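Local coordinates for protein cyclic UMP-AMP synthase (Rhodothermus marinus SG0.5JP17-172, PDB 6E0L) that joins UTP and ATP into the cyclic dinucleotide 3',3'-cUAMP, a second messenger that triggers abortive defence of bacteria against phage, at residues E151-Y156 with V164-K169; V70-L75 with V132-R137; V43-S48 with V61-Q66. All coordinates share one frame; numbering follows the deposited sequence.

The three contacts belong to one mixed sheet, and their chemistry shifts with distance from the nucleotides. Contact 3 (43-48 with 61-66) and contact 1 (151-156 with 164-169) are buried antiparallel pairings with centres about 12 Å apart, and both touch the two bound nucleotide analogues. Both reach the uracil through an amide, Asn166 in contact 1 and Gln46 in contact 3; of the two, contact 3 also binds magnesium and phosphate oxygens. Contact 2 (70-75 with 132-137) is parallel and only partly buried; an arginine guanidinium stacked on a phenylalanine ring is its main side-chain feature. Strand 127-138, which carries one side of contact 2, is hydrogen-bonded both to strand 61-68 of contact 3 and to strand 150-157 of contact 1.

Contact 1 of 3, residues E151-Y156 with V164-K169; sequences EGMTFY and VVNYPK. With 2KH (5'-O-[(S)-hydroxy{[(S)-hydroxy(phosphonooxy)phosphoryl]amino}phosphoryl]uridine), chain D; APC (diphosphomethylphosphonic acid adenosyl ester), chain C.
Phe155 and Val164 form a hydrogen-bonded antiparallel pair whose side chains run side by side, and Phe155 N shares the carbonyl of Val164 with a hydroxyl. That hydroxyl, Thr154 OG1, lies 2.6 Å from Val164 O and above the carbonyl plane, while the amide donor stays in it. Over one face of the Phe155 ring sits Val164 CB, 3.5 Å from CZ near the rim.

Met153 bends over Pro168 and, on their shared face, Asn166. From CB the chain turns between the backbone N and the carbonyl carbon (chi1 52°), which brings CG to 3.9 Å from Pro168 CD; SD then lies 3.7 Å from Asn166 CB, and CE ends beside Asn166 OD1 and CB. Lys169 NZ forms a salt bridge of 2.9 Å to the syn lone pair of Glu151 OE2 and a second one to Glu42.

Asn166 turns its amide to the uracil edge of the UTP analogue: ND2 donates to O4 at 3.2 Å, and OD1 faces N3, so close in the model that the geometry is doubtful. The arrangement is a beta hairpin bearing Asn166 of the UTP site, its uracil contacts consistent with recognition of the base.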
loop_
_atom_site.group_PDB
_atom_site.type_symbol
_atom_site.label_atom_id
_atom_site.label_comp_id
_atom_site.label_asym_id
_atom_site.label_seq_id
_atom_site.Cartn_x
_atom_site.Cartn_y
_atom_site.Cartn_z
ATOM N N GLU A 151 5.222 -13.692 -7.371
ATOM C CA GLU A 151 5.240 -12.561 -8.281
ATOM C C GLU A 151 5.055 -11.258 -7.526
ATOM O O GLU A 151 4.091 -11.091 -6.767
ATOM C CB GLU A 151 4.128 -12.674 -9.328
ATOM C CG GLU A 151 4.242 -11.621 -10.404
ATOM C CD GLU A 151 2.989 -11.486 -11.253
ATOM O OE1 GLU A 151 2.579 -12.489 -11.869
ATOM O OE2 GLU A 151 2.407 -10.374 -11.286
ATOM N N GLY A 152 5.953 -10.326 -7.778
ATOM C CA GLY A 152 5.801 -8.955 -7.356
ATOM C C GLY A 152 6.091 -8.050 -8.525
ATOM O O GLY A 152 5.959 -8.435 -9.688
ATOM N N MET A 153 6.582 -6.864 -8.202
ATOM C CA MET A 153 7.037 -5.933 -9.215
ATOM C C MET A 153 8.204 -5.157 -8.642
ATOM O O MET A 153 8.470 -5.194 -7.441
ATOM C CB MET A 153 5.930 -4.973 -9.664
ATOM C CG MET A 153 5.184 -4.207 -8.539
ATOM S SD MET A 153 6.142 -2.816 -7.848
ATOM C CE MET A 153 4.822 -1.667 -7.425
ATOM N N THR A 154 8.922 -4.468 -9.520
ATOM C CA THR A 154 10.095 -3.741 -9.073
ATOM C C THR A 154 10.272 -2.486 -9.906
ATOM O O THR A 154 9.875 -2.431 -11.069
ATOM C CB THR A 154 11.374 -4.616 -9.120
ATOM O OG1 THR A 154 12.439 -3.913 -8.468
ATOM C CG2 THR A 154 11.789 -4.975 -10.533
ATOM N N PHE A 155 10.902 -1.484 -9.307
ATOM C CA PHE A 155 11.158 -0.257 -10.032
ATOM C C PHE A 155 12.439 0.336 -9.483
ATOM O O PHE A 155 12.824 0.089 -8.336
ATOM C CB PHE A 155 10.009 0.777 -9.924
ATOM C CG PHE A 155 9.587 1.098 -8.515
ATOM C CD1 PHE A 155 8.649 0.329 -7.844
ATOM C CD2 PHE A 155 10.108 2.208 -7.876
ATOM C CE1 PHE A 155 8.265 0.651 -6.547
ATOM C CE2 PHE A 155 9.730 2.535 -6.570
ATOM C CZ PHE A 155 8.816 1.762 -5.916
ATOM N N TYR A 156 13.052 1.182 -10.288
ATOM C CA TYR A 156 14.302 1.822 -9.922
ATOM C C TYR A 156 14.013 3.211 -9.378
ATOM O O TYR A 156 13.063 3.871 -9.801
ATOM C CB TYR A 156 15.229 1.887 -11.146
ATOM C CG TYR A 156 16.652 2.327 -10.877
ATOM C CD1 TYR A 156 17.507 1.564 -10.101
ATOM C CD2 TYR A 156 17.140 3.501 -11.431
ATOM C CE1 TYR A 156 18.817 1.974 -9.860
ATOM C CE2 TYR A 156 18.437 3.917 -11.205
ATOM C CZ TYR A 156 19.267 3.153 -10.418
ATOM O OH TYR A 156 20.548 3.567 -10.201
ATOM N N VAL A 164 13.427 -1.103 -5.757
ATOM C CA VAL A 164 12.376 -1.408 -4.791
ATOM C C VAL A 164 11.570 -2.591 -5.311
ATOM O O VAL A 164 11.228 -2.646 -6.492
ATOM C CB VAL A 164 11.460 -0.180 -4.563
ATOM C CG1 VAL A 164 10.326 -0.486 -3.579
ATOM C CG2 VAL A 164 12.274 1.031 -4.066
ATOM N N VAL A 165 11.262 -3.534 -4.431
ATOM C CA VAL A 165 10.384 -4.656 -4.751
ATOM C C VAL A 165 9.135 -4.560 -3.880
ATOM O O VAL A 165 9.231 -4.437 -2.654
ATOM C CB VAL A 165 11.068 -6.020 -4.552
ATOM C CG1 VAL A 165 10.066 -7.129 -4.843
ATOM C CG2 VAL A 165 12.308 -6.159 -5.455
ATOM N N ASN A 166 7.973 -4.561 -4.522
ATOM C CA ASN A 166 6.691 -4.535 -3.848
ATOM C C ASN A 166 5.863 -5.718 -4.321
ATOM O O ASN A 166 6.113 -6.297 -5.377
ATOM C CB ASN A 166 5.900 -3.253 -4.166
ATOM C CG ASN A 166 6.518 -1.989 -3.574
ATOM O OD1 ASN A 166 6.177 -0.881 -3.984
ATOM N ND2 ASN A 166 7.407 -2.147 -2.612
ATOM N N TYR A 167 4.831 -6.027 -3.552
ATOM C CA TYR A 167 3.934 -7.148 -3.825
ATOM C C TYR A 167 2.493 -6.660 -3.678
ATOM O O TYR A 167 1.709 -7.206 -2.895
ATOM C CB TYR A 167 4.233 -8.334 -2.910
ATOM C CG TYR A 167 5.630 -8.885 -3.037
ATOM C CD1 TYR A 167 5.903 -9.882 -3.978
ATOM C CD2 TYR A 167 6.678 -8.431 -2.230
ATOM C CE1 TYR A 167 7.177 -10.408 -4.118
ATOM C CE2 TYR A 167 7.952 -8.958 -2.365
ATOM C CZ TYR A 167 8.193 -9.948 -3.314
ATOM O OH TYR A 167 9.451 -10.482 -3.460
ATOM N N PRO A 168 2.098 -5.650 -4.464
ATOM C CA PRO A 168 0.762 -5.049 -4.264
ATOM C C PRO A 168 -0.372 -6.006 -4.504
ATOM O O PRO A 168 -1.407 -5.889 -3.841
ATOM C CB PRO A 168 0.731 -3.896 -5.279
ATOM C CG PRO A 168 1.694 -4.350 -6.379
ATOM C CD PRO A 168 2.784 -5.099 -5.651
ATOM N N LYS A 169 -0.229 -6.948 -5.434
ATOM C CA LYS A 169 -1.326 -7.885 -5.670
ATOM C C LYS A 169 -1.533 -8.762 -4.446
ATOM O O LYS A 169 -2.664 -9.085 -4.085
ATOM C CB LYS A 169 -1.038 -8.745 -6.899
ATOM C CG LYS A 169 -0.900 -7.970 -8.209
ATOM C CD LYS A 169 -0.620 -8.927 -9.392
ATOM C CE LYS A 169 -0.499 -8.172 -10.709
ATOM N NZ LYS A 169 -0.155 -9.070 -11.840
HETATM P PA 2KH D . 6.751 8.290 -0.819
HETATM O O1A 2KH D . 5.912 9.516 -0.479
HETATM O O2A 2KH D . 6.864 7.395 0.394
HETATM N N3A 2KH D . 8.313 8.735 -1.326
HETATM O "O5'" 2KH D . 6.048 7.434 -2.051
HETATM P PB 2KH D . 8.605 10.309 -1.913
HETATM O O1B 2KH D . 9.972 10.767 -1.440
HETATM O O2B 2KH D . 7.527 11.265 -1.422
HETATM O O3B 2KH D . 8.604 10.245 -3.572
HETATM P PG 2KH D . 7.533 10.984 -4.603
HETATM O O1G 2KH D . 8.158 12.248 -5.174
HETATM O O2G 2KH D . 6.282 11.339 -3.822
HETATM O O3G 2KH D . 7.208 10.009 -5.726
HETATM C "C5'" 2KH D . 5.440 8.121 -3.120
HETATM C "C4'" 2KH D . 4.514 7.154 -3.862
HETATM O "O4'" 2KH D . 5.228 6.138 -4.300
HETATM C "C1'" 2KH D . 4.324 4.817 -4.181
HETATM C "C2'" 2KH D . 3.194 5.160 -3.495
HETATM O "O2'" 2KH D . 2.019 5.268 -4.415
HETATM C "C3'" 2KH D . 3.491 6.512 -2.857
HETATM O "O3'" 2KH D . 2.382 7.279 -2.762
HETATM N N1 2KH D . 5.123 3.807 -3.568
HETATM C C6 2KH D . 6.094 4.181 -2.551
HETATM C C2 2KH D . 5.014 2.371 -3.963
HETATM O O2 2KH D . 4.237 2.026 -4.790
HETATM N N3 2KH D . 5.877 1.338 -3.310
HETATM C C4 2KH D . 6.849 1.713 -2.290
HETATM O O4 2KH D . 7.538 0.895 -1.773
HETATM C C5 2KH D . 6.962 3.148 -1.896
HETATM P PG APC C . -3.896 6.708 2.118
HETATM O O1G APC C . -5.380 6.490 2.123
HETATM O O2G APC C . -3.461 7.664 3.210
HETATM O O3G APC C . -3.438 7.199 0.772
HETATM P PB APC C . -2.610 4.201 1.344
HETATM O O1B APC C . -3.033 4.644 -0.040
HETATM O O2B APC C . -3.236 2.866 1.662
HETATM O O3B APC C . -3.218 5.256 2.431
HETATM P PA APC C . 0.102 5.246 0.355
HETATM O O1A APC C . -0.861 6.140 -0.389
HETATM O O2A APC C . 1.201 6.060 1.009
HETATM C C3A APC C . -0.779 4.162 1.571
HETATM O "O5'" APC C . 0.812 4.233 -0.735
HETATM C "C5'" APC C . -0.074 3.522 -1.550
HETATM C "C4'" APC C . 0.508 2.127 -1.878
HETATM O "O4'" APC C . 1.770 2.236 -2.232
HETATM C "C3'" APC C . 0.509 1.212 -0.628
HETATM O "O3'" APC C . -0.704 0.597 -0.399
HETATM C "C2'" APC C . 1.591 0.192 -1.065
HETATM O "O2'" APC C . 0.930 -0.782 -2.011
HETATM C "C1'" APC C . 2.518 0.926 -1.653
HETATM N N9 APC C . 3.408 1.436 -0.653
HETATM C C8 APC C . 3.462 2.633 -0.054
HETATM N N7 APC C . 4.456 2.619 0.829
HETATM C C5 APC C . 5.037 1.408 0.766
HETATM C C6 APC C . 6.098 0.885 1.459
HETATM N N6 APC C . 6.956 1.434 2.489
HETATM N N1 APC C . 6.492 -0.353 1.224
HETATM C C2 APC C . 5.838 -1.107 0.300
HETATM N N3 APC C . 4.782 -0.599 -0.389
HETATM C C4 APC C . 4.386 0.669 -0.147
#

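Contact 2 of 3, residues V70-L75 with V132-R137; sequences VFMNNL and VCIQYR
Phe71 and Arg137 meet face to face: the guanidinium lies flat on the ring, planes 1° apart, with Arg137 CZ 3.6 Å from the centroid of the Phe71 ring. It is a cation-pi stack, and Arg137 CD adds a CH-pi contact over the same face, 3.5 Å from Phe71 CD2. An almost straight bond in the guanidinium's own plane, from Arg137 NE to Gln135 OE1 (2.9 Å, 173°), helps to fix its rotation. The extended Gln135 chain, with CG anti to its N (chi1 -178°), carries the amide along the same face of the sheet, and its NE2 is held by Asn68.

The backbone bonds are those of a parallel pairing, Met72 N to Gln135 O at 3.0 Å and Arg137 N to Met72 O at 2.9 Å. Here the short strand 71-73 joins the long strand 127-138 of the nucleotidyltransferase sheet, just after the chain has turned a corner at Val70 and left strand 61-68. An Asx turn ends the short strand, with Asn73 OD1 accepting from Leu75 N on a lone pair. Asn74 OD1 accepts from the backbone N of Tyr139.

Apolar contacts centre on Ile134 CG2, which touches Val70 CG2 at 3.9 Å and Met72 CG at 4.0 Å. The Tyr136 ring lies alongside the backbone of Met72 and Asn73, its CE1 near Asn73 C, and its OH reaches Asn74 CB at 3.2 Å.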
loop_
_atom_site.group_PDB
_atom_site.type_symbol
_atom_site.label_atom_id
_atom_site.label_comp_id
_atom_site.label_asym_id
_atom_site.label_seq_id
_atom_site.Cartn_x
_atom_site.Cartn_y
_atom_site.Cartn_z
ATOM N N VAL A 70 8.355 -8.810 -19.726
ATOM C CA VAL A 70 9.676 -9.168 -19.244
ATOM C C VAL A 70 9.588 -9.161 -17.726
ATOM O O VAL A 70 8.651 -8.612 -17.138
ATOM C CB VAL A 70 10.762 -8.167 -19.714
ATOM C CG1 VAL A 70 10.796 -8.081 -21.241
ATOM C CG2 VAL A 70 10.539 -6.820 -19.111
ATOM N N PHE A 71 10.580 -9.772 -17.085
ATOM C CA PHE A 71 10.554 -9.833 -15.637
ATOM C C PHE A 71 11.972 -9.794 -15.112
ATOM O O PHE A 71 12.886 -10.340 -15.730
ATOM C CB PHE A 71 9.853 -11.085 -15.093
ATOM C CG PHE A 71 10.375 -12.371 -15.667
ATOM C CD1 PHE A 71 9.928 -12.853 -16.888
ATOM C CD2 PHE A 71 11.334 -13.096 -14.971
ATOM C CE1 PHE A 71 10.428 -14.031 -17.409
ATOM C CE2 PHE A 71 11.834 -14.278 -15.485
ATOM C CZ PHE A 71 11.378 -14.745 -16.709
ATOM N N MET A 72 12.153 -9.076 -14.025
ATOM C CA MET A 72 13.329 -9.136 -13.179
ATOM C C MET A 72 13.113 -10.257 -12.159
ATOM O O MET A 72 12.016 -10.801 -12.035
ATOM C CB MET A 72 13.585 -7.769 -12.571
ATOM C CG MET A 72 13.641 -6.753 -13.700
ATOM S SD MET A 72 14.126 -5.106 -13.265
ATOM C CE MET A 72 15.567 -5.457 -12.255
ATOM N N ASN A 73 14.169 -10.650 -11.461
ATOM C CA ASN A 73 14.133 -11.872 -10.659
ATOM C C ASN A 73 15.355 -11.909 -9.747
ATOM O O ASN A 73 16.215 -11.024 -9.780
ATOM C CB ASN A 73 14.093 -13.107 -11.555
ATOM C CG ASN A 73 15.250 -13.136 -12.503
ATOM O OD1 ASN A 73 16.370 -13.433 -12.097
ATOM N ND2 ASN A 73 14.987 -12.868 -13.795
ATOM N N ASN A 74 15.404 -12.930 -8.894
ATOM C CA ASN A 74 16.524 -13.129 -7.984
ATOM C C ASN A 74 17.428 -14.301 -8.378
ATOM O O ASN A 74 18.157 -14.836 -7.540
ATOM C CB ASN A 74 15.968 -13.306 -6.571
ATOM C CG ASN A 74 15.093 -14.536 -6.459
ATOM O OD1 ASN A 74 14.543 -14.996 -7.468
ATOM N ND2 ASN A 74 14.995 -15.108 -5.259
ATOM N N LEU A 75 17.366 -14.723 -9.630
ATOM C CA LEU A 75 18.118 -15.862 -10.139
ATOM C C LEU A 75 19.582 -15.514 -10.405
ATOM O O LEU A 75 19.926 -14.369 -10.719
ATOM C CB LEU A 75 17.485 -16.426 -11.410
ATOM C CG LEU A 75 16.080 -16.981 -11.216
ATOM C CD1 LEU A 75 15.428 -17.216 -12.579
ATOM C CD2 LEU A 75 16.055 -18.224 -10.309
ATOM N N VAL A 132 5.643 3.003 -12.094
ATOM C CA VAL A 132 6.068 2.307 -13.302
ATOM C C VAL A 132 6.998 1.187 -12.861
ATOM O O VAL A 132 8.052 1.433 -12.268
ATOM C CB VAL A 132 6.782 3.265 -14.271
ATOM C CG1 VAL A 132 7.309 2.512 -15.490
ATOM C CG2 VAL A 132 5.853 4.400 -14.694
ATOM N N CYS A 133 6.646 -0.044 -13.186
ATOM C CA CYS A 133 7.377 -1.141 -12.587
ATOM C C CYS A 133 7.422 -2.281 -13.576
ATOM O O CYS A 133 6.631 -2.340 -14.521
ATOM C CB CYS A 133 6.750 -1.585 -11.257
ATOM S SG CYS A 133 5.016 -2.112 -11.385
ATOM N N ILE A 134 8.300 -3.237 -13.288
ATOM C CA ILE A 134 8.424 -4.444 -14.086
ATOM C C ILE A 134 8.073 -5.621 -13.195
ATOM O O ILE A 134 8.391 -5.617 -12.003
ATOM C CB ILE A 134 9.888 -4.591 -14.578
ATOM C CG1 ILE A 134 10.303 -3.460 -15.530
ATOM C CG2 ILE A 134 10.104 -5.912 -15.297
ATOM C CD1 ILE A 134 9.589 -3.426 -16.802
ATOM N N GLN A 135 7.432 -6.632 -13.775
ATOM C CA GLN A 135 7.147 -7.846 -13.027
ATOM C C GLN A 135 8.427 -8.348 -12.368
ATOM O O GLN A 135 9.501 -8.301 -12.969
ATOM C CB GLN A 135 6.600 -8.923 -13.963
ATOM C CG GLN A 135 6.241 -10.210 -13.261
ATOM C CD GLN A 135 5.827 -11.283 -14.234
ATOM O OE1 GLN A 135 6.429 -12.353 -14.288
ATOM N NE2 GLN A 135 4.795 -11.002 -15.015
ATOM N N TYR A 136 8.319 -8.752 -11.108
ATOM C CA TYR A 136 9.412 -9.347 -10.342
ATOM C C TYR A 136 9.045 -10.761 -9.918
ATOM O O TYR A 136 7.946 -10.992 -9.406
ATOM C CB TYR A 136 9.798 -8.490 -9.123
ATOM C CG TYR A 136 10.956 -9.090 -8.340
ATOM C CD1 TYR A 136 12.278 -8.863 -8.700
ATOM C CD2 TYR A 136 10.717 -9.845 -7.198
ATOM C CE1 TYR A 136 13.315 -9.426 -7.981
ATOM C CE2 TYR A 136 11.744 -10.398 -6.477
ATOM C CZ TYR A 136 13.043 -10.179 -6.865
ATOM O OH TYR A 136 14.081 -10.731 -6.150
ATOM N N ARG A 137 9.956 -11.708 -10.150
ATOM C CA ARG A 137 9.755 -13.092 -9.746
ATOM C C ARG A 137 10.747 -13.424 -8.649
ATOM O O ARG A 137 11.961 -13.411 -8.881
ATOM C CB ARG A 137 9.935 -14.048 -10.915
ATOM C CG ARG A 137 8.908 -13.855 -11.993
ATOM C CD ARG A 137 9.028 -14.919 -13.012
ATOM N NE ARG A 137 8.121 -14.686 -14.122
ATOM C CZ ARG A 137 8.014 -15.510 -15.150
ATOM N NH1 ARG A 137 8.764 -16.608 -15.181
ATOM N NH2 ARG A 137 7.175 -15.236 -16.134
#

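Contact 3 of 3, residues V43-S48 with V61-Q66; sequences VYLQGS and VDVVVQ. With MG (magnesium ion), chain B; APC (diphosphomethylphosphonic acid adenosyl ester), chain C; 2KH (5'-O-[(S)-hydroxy{[(S)-hydroxy(phosphonooxy)phosphoryl]amino}phosphoryl]uridine), chain D.
Val64 and Tyr44, a hydrogen-bonded antiparallel pair, are central to the contact. Their backbones exchange two bonds, the shorter from Val64 N to Tyr44 O at 2.7 Å. Tyr44 turns its ring over Val64 by setting CG between N and the carbonyl carbon (chi1 59°), so that Val64 CB stands over one ring face toward the rim, a CH-pi contact. The phenol then donates to Gln66 OE1, which lies at the ring edge 2.8 Å from Tyr44 OH. Val64 CG2 meets Gln46, two residues on from Tyr44 along the same face, 3.5 Å from its CD.

Asp62 is the third main participant. Its O accepts from Gln46 N, its CB packs on Gln46 CG, and the amide and carboxylate planes stand nearly perpendicular (89°). OD2 binds magnesium at 2.1 Å and also accepts from a water that in turn donates to Gln46 O and accepts from Asp62 N. Three oxygens of the ATP analogue, one from each phosphate group, and two waters complete the metal's shell.

Gln46 addresses both nucleotides: OE1 accepts from O2' of the ATP analogue at 2.6 Å, and NE2 donates to the uracil O2 at 2.9 Å. Gly47, at a positive phi, brings Ser48 N and OG to the phosphate oxygens they bind. Magnesium probably offsets part of the triphosphate's negative charge while the Ser48 donors hold its oxygens in place, consistent with a nucleotidyltransferase centre prepared for attack at phosphorus.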
loop_
_atom_site.group_PDB
_atom_site.type_symbol
_atom_site.label_atom_id
_atom_site.label_comp_id
_atom_site.label_asym_id
_atom_site.label_seq_id
_atom_site.Cartn_x
_atom_site.Cartn_y
_atom_site.Cartn_z
ATOM N N VAL A 43 -2.587 -2.243 -15.936
ATOM C CA VAL A 43 -2.841 -1.059 -15.129
ATOM C C VAL A 43 -3.852 -1.434 -14.062
ATOM O O VAL A 43 -4.973 -1.838 -14.386
ATOM C CB VAL A 43 -3.371 0.118 -15.968
ATOM C CG1 VAL A 43 -3.480 1.366 -15.116
ATOM C CG2 VAL A 43 -2.475 0.369 -17.169
ATOM N N TYR A 44 -3.462 -1.312 -12.802
ATOM C CA TYR A 44 -4.371 -1.619 -11.716
ATOM C C TYR A 44 -4.134 -0.639 -10.590
ATOM O O TYR A 44 -3.111 0.044 -10.552
ATOM C CB TYR A 44 -4.255 -3.081 -11.276
ATOM C CG TYR A 44 -2.910 -3.543 -10.799
ATOM C CD1 TYR A 44 -1.964 -4.027 -11.705
ATOM C CD2 TYR A 44 -2.597 -3.566 -9.448
ATOM C CE1 TYR A 44 -0.735 -4.482 -11.280
ATOM C CE2 TYR A 44 -1.354 -4.031 -9.013
ATOM C CZ TYR A 44 -0.432 -4.480 -9.930
ATOM O OH TYR A 44 0.796 -4.944 -9.507
ATOM N N LEU A 45 -5.088 -0.581 -9.667
ATOM C CA LEU A 45 -4.951 0.304 -8.526
ATOM C C LEU A 45 -4.281 -0.428 -7.390
ATOM O O LEU A 45 -4.429 -1.639 -7.232
ATOM C CB LEU A 45 -6.298 0.807 -8.006
ATOM C CG LEU A 45 -7.232 1.743 -8.725
ATOM C CD1 LEU A 45 -8.267 2.190 -7.723
ATOM C CD2 LEU A 45 -6.413 2.931 -9.152
ATOM N N GLN A 46 -3.588 0.336 -6.559
ATOM C CA GLN A 46 -3.120 -0.184 -5.290
ATOM C C GLN A 46 -3.523 0.854 -4.253
ATOM O O GLN A 46 -4.203 1.820 -4.598
ATOM C CB GLN A 46 -1.605 -0.391 -5.340
ATOM C CG GLN A 46 -0.810 0.903 -5.430
ATOM C CD GLN A 46 0.669 0.661 -5.234
ATOM O OE1 GLN A 46 1.061 -0.287 -4.566
ATOM N NE2 GLN A 46 1.487 1.594 -5.690
ATOM N N GLY A 47 -3.070 0.729 -3.014
ATOM C CA GLY A 47 -3.337 1.766 -2.028
ATOM C C GLY A 47 -4.757 1.694 -1.491
ATOM O O GLY A 47 -5.505 0.732 -1.722
ATOM N N SER A 48 -5.154 2.780 -0.816
ATOM C CA SER A 48 -6.382 2.775 -0.018
ATOM C C SER A 48 -7.614 2.554 -0.883
ATOM O O SER A 48 -8.579 1.913 -0.445
ATOM C CB SER A 48 -6.465 4.041 0.842
ATOM O OG SER A 48 -6.598 5.193 0.055
ATOM N N VAL A 61 -4.703 8.993 -5.943
ATOM C CA VAL A 61 -4.988 7.644 -6.411
ATOM C C VAL A 61 -3.655 6.966 -6.706
ATOM O O VAL A 61 -2.795 7.532 -7.392
ATOM C CB VAL A 61 -5.914 7.675 -7.634
ATOM C CG1 VAL A 61 -6.234 6.264 -8.102
ATOM C CG2 VAL A 61 -7.190 8.451 -7.251
ATOM N N ASP A 62 -3.467 5.774 -6.155
ATOM C CA ASP A 62 -2.244 5.000 -6.338
ATOM C C ASP A 62 -2.410 4.009 -7.497
ATOM O O ASP A 62 -3.166 3.034 -7.383
ATOM C CB ASP A 62 -1.971 4.306 -5.019
ATOM C CG ASP A 62 -1.834 5.316 -3.875
ATOM O OD1 ASP A 62 -1.048 6.280 -3.994
ATOM O OD2 ASP A 62 -2.558 5.165 -2.863
ATOM N N VAL A 63 -1.749 4.261 -8.625
ATOM C CA VAL A 63 -1.915 3.434 -9.816
ATOM C C VAL A 63 -0.617 2.682 -10.095
ATOM O O VAL A 63 0.477 3.263 -10.041
ATOM C CB VAL A 63 -2.338 4.282 -11.033
ATOM C CG1 VAL A 63 -2.538 3.404 -12.266
ATOM C CG2 VAL A 63 -3.589 5.058 -10.716
ATOM N N VAL A 64 -0.738 1.406 -10.452
ATOM C CA VAL A 64 0.412 0.587 -10.819
ATOM C C VAL A 64 0.342 0.300 -12.311
ATOM O O VAL A 64 -0.685 -0.180 -12.809
ATOM C CB VAL A 64 0.456 -0.726 -10.026
ATOM C CG1 VAL A 64 1.722 -1.509 -10.395
ATOM C CG2 VAL A 64 0.402 -0.462 -8.515
ATOM N N VAL A 65 1.428 0.601 -13.023
ATOM C CA VAL A 65 1.570 0.310 -14.441
ATOM C C VAL A 65 2.695 -0.716 -14.553
ATOM O O VAL A 65 3.869 -0.385 -14.364
ATOM C CB VAL A 65 1.861 1.577 -15.260
ATOM C CG1 VAL A 65 2.164 1.212 -16.722
ATOM C CG2 VAL A 65 0.669 2.529 -15.221
ATOM N N GLN A 66 2.354 -1.965 -14.832
ATOM C CA GLN A 66 3.284 -3.066 -14.641
ATOM C C GLN A 66 3.522 -3.768 -15.969
ATOM O O GLN A 66 2.581 -4.272 -16.587
ATOM C CB GLN A 66 2.740 -4.070 -13.631
ATOM C CG GLN A 66 3.606 -5.314 -13.490
ATOM C CD GLN A 66 3.167 -6.197 -12.353
ATOM O OE1 GLN A 66 2.801 -5.724 -11.276
ATOM N NE2 GLN A 66 3.210 -7.496 -12.582
HETATM MG MG MG B . -2.830 6.208 -1.081
HETATM P PG APC C . -3.896 6.708 2.118
HETATM O O1G APC C . -5.380 6.490 2.123
HETATM O O2G APC C . -3.461 7.664 3.210
HETATM O O3G APC C . -3.438 7.199 0.772
HETATM P PB APC C . -2.610 4.201 1.344
HETATM O O1B APC C . -3.033 4.644 -0.040
HETATM O O2B APC C . -3.236 2.866 1.662
HETATM O O3B APC C . -3.218 5.256 2.431
HETATM P PA APC C . 0.102 5.246 0.355
HETATM O O1A APC C . -0.861 6.140 -0.389
HETATM O O2A APC C . 1.201 6.060 1.009
HETATM C C3A APC C . -0.779 4.162 1.571
HETATM O "O5'" APC C . 0.812 4.233 -0.735
HETATM C "C5'" APC C . -0.074 3.522 -1.550
HETATM C "C4'" APC C . 0.508 2.127 -1.878
HETATM O "O4'" APC C . 1.770 2.236 -2.232
HETATM C "C3'" APC C . 0.509 1.212 -0.628
HETATM O "O3'" APC C . -0.704 0.597 -0.399
HETATM C "C2'" APC C . 1.591 0.192 -1.065
HETATM O "O2'" APC C . 0.930 -0.782 -2.011
HETATM C "C1'" APC C . 2.518 0.926 -1.653
HETATM N N9 APC C . 3.408 1.436 -0.653
HETATM C C8 APC C . 3.462 2.633 -0.054
HETATM N N7 APC C . 4.456 2.619 0.829
HETATM C C5 APC C . 5.037 1.408 0.766
HETATM C C6 APC C . 6.098 0.885 1.459
HETATM N N6 APC C . 6.956 1.434 2.489
HETATM N N1 APC C . 6.492 -0.353 1.224
HETATM C C2 APC C . 5.838 -1.107 0.300
HETATM N N3 APC C . 4.782 -0.599 -0.389
HETATM C C4 APC C . 4.386 0.669 -0.147
HETATM P PA 2KH D . 6.751 8.290 -0.819
HETATM O O1A 2KH D . 5.912 9.516 -0.479
HETATM O O2A 2KH D . 6.864 7.395 0.394
HETATM N N3A 2KH D . 8.313 8.735 -1.326
HETATM O "O5'" 2KH D . 6.048 7.434 -2.051
HETATM P PB 2KH D . 8.605 10.309 -1.913
HETATM O O1B 2KH D . 9.972 10.767 -1.440
HETATM O O2B 2KH D . 7.527 11.265 -1.422
HETATM O O3B 2KH D . 8.604 10.245 -3.572
HETATM P PG 2KH D . 7.533 10.984 -4.603
HETATM O O1G 2KH D . 8.158 12.248 -5.174
HETATM O O2G 2KH D . 6.282 11.339 -3.822
HETATM O O3G 2KH D . 7.208 10.009 -5.726
HETATM C "C5'" 2KH D . 5.440 8.121 -3.120
HETATM C "C4'" 2KH D . 4.514 7.154 -3.862
HETATM O "O4'" 2KH D . 5.228 6.138 -4.300
HETATM C "C1'" 2KH D . 4.324 4.817 -4.181
HETATM C "C2'" 2KH D . 3.194 5.160 -3.495
HETATM O "O2'" 2KH D . 2.019 5.268 -4.415
HETATM C "C3'" 2KH D . 3.491 6.512 -2.857
HETATM O "O3'" 2KH D . 2.382 7.279 -2.762
HETATM N N1 2KH D . 5.123 3.807 -3.568
HETATM C C6 2KH D . 6.094 4.181 -2.551
HETATM C C2 2KH D . 5.014 2.371 -3.963
HETATM O O2 2KH D . 4.237 2.026 -4.790
HETATM N N3 2KH D . 5.877 1.338 -3.310
HETATM C C4 2KH D . 6.849 1.713 -2.290
HETATM O O4 2KH D . 7.538 0.895 -1.773
HETATM C C5 2KH D . 6.962 3.148 -1.896
HETATM O O HOH W 1 -5.195 4.451 -4.082
HETATM O O HOH W 2 -4.919 6.194 -1.893
HETATM O O HOH W 3 -2.610 8.094 -1.976
#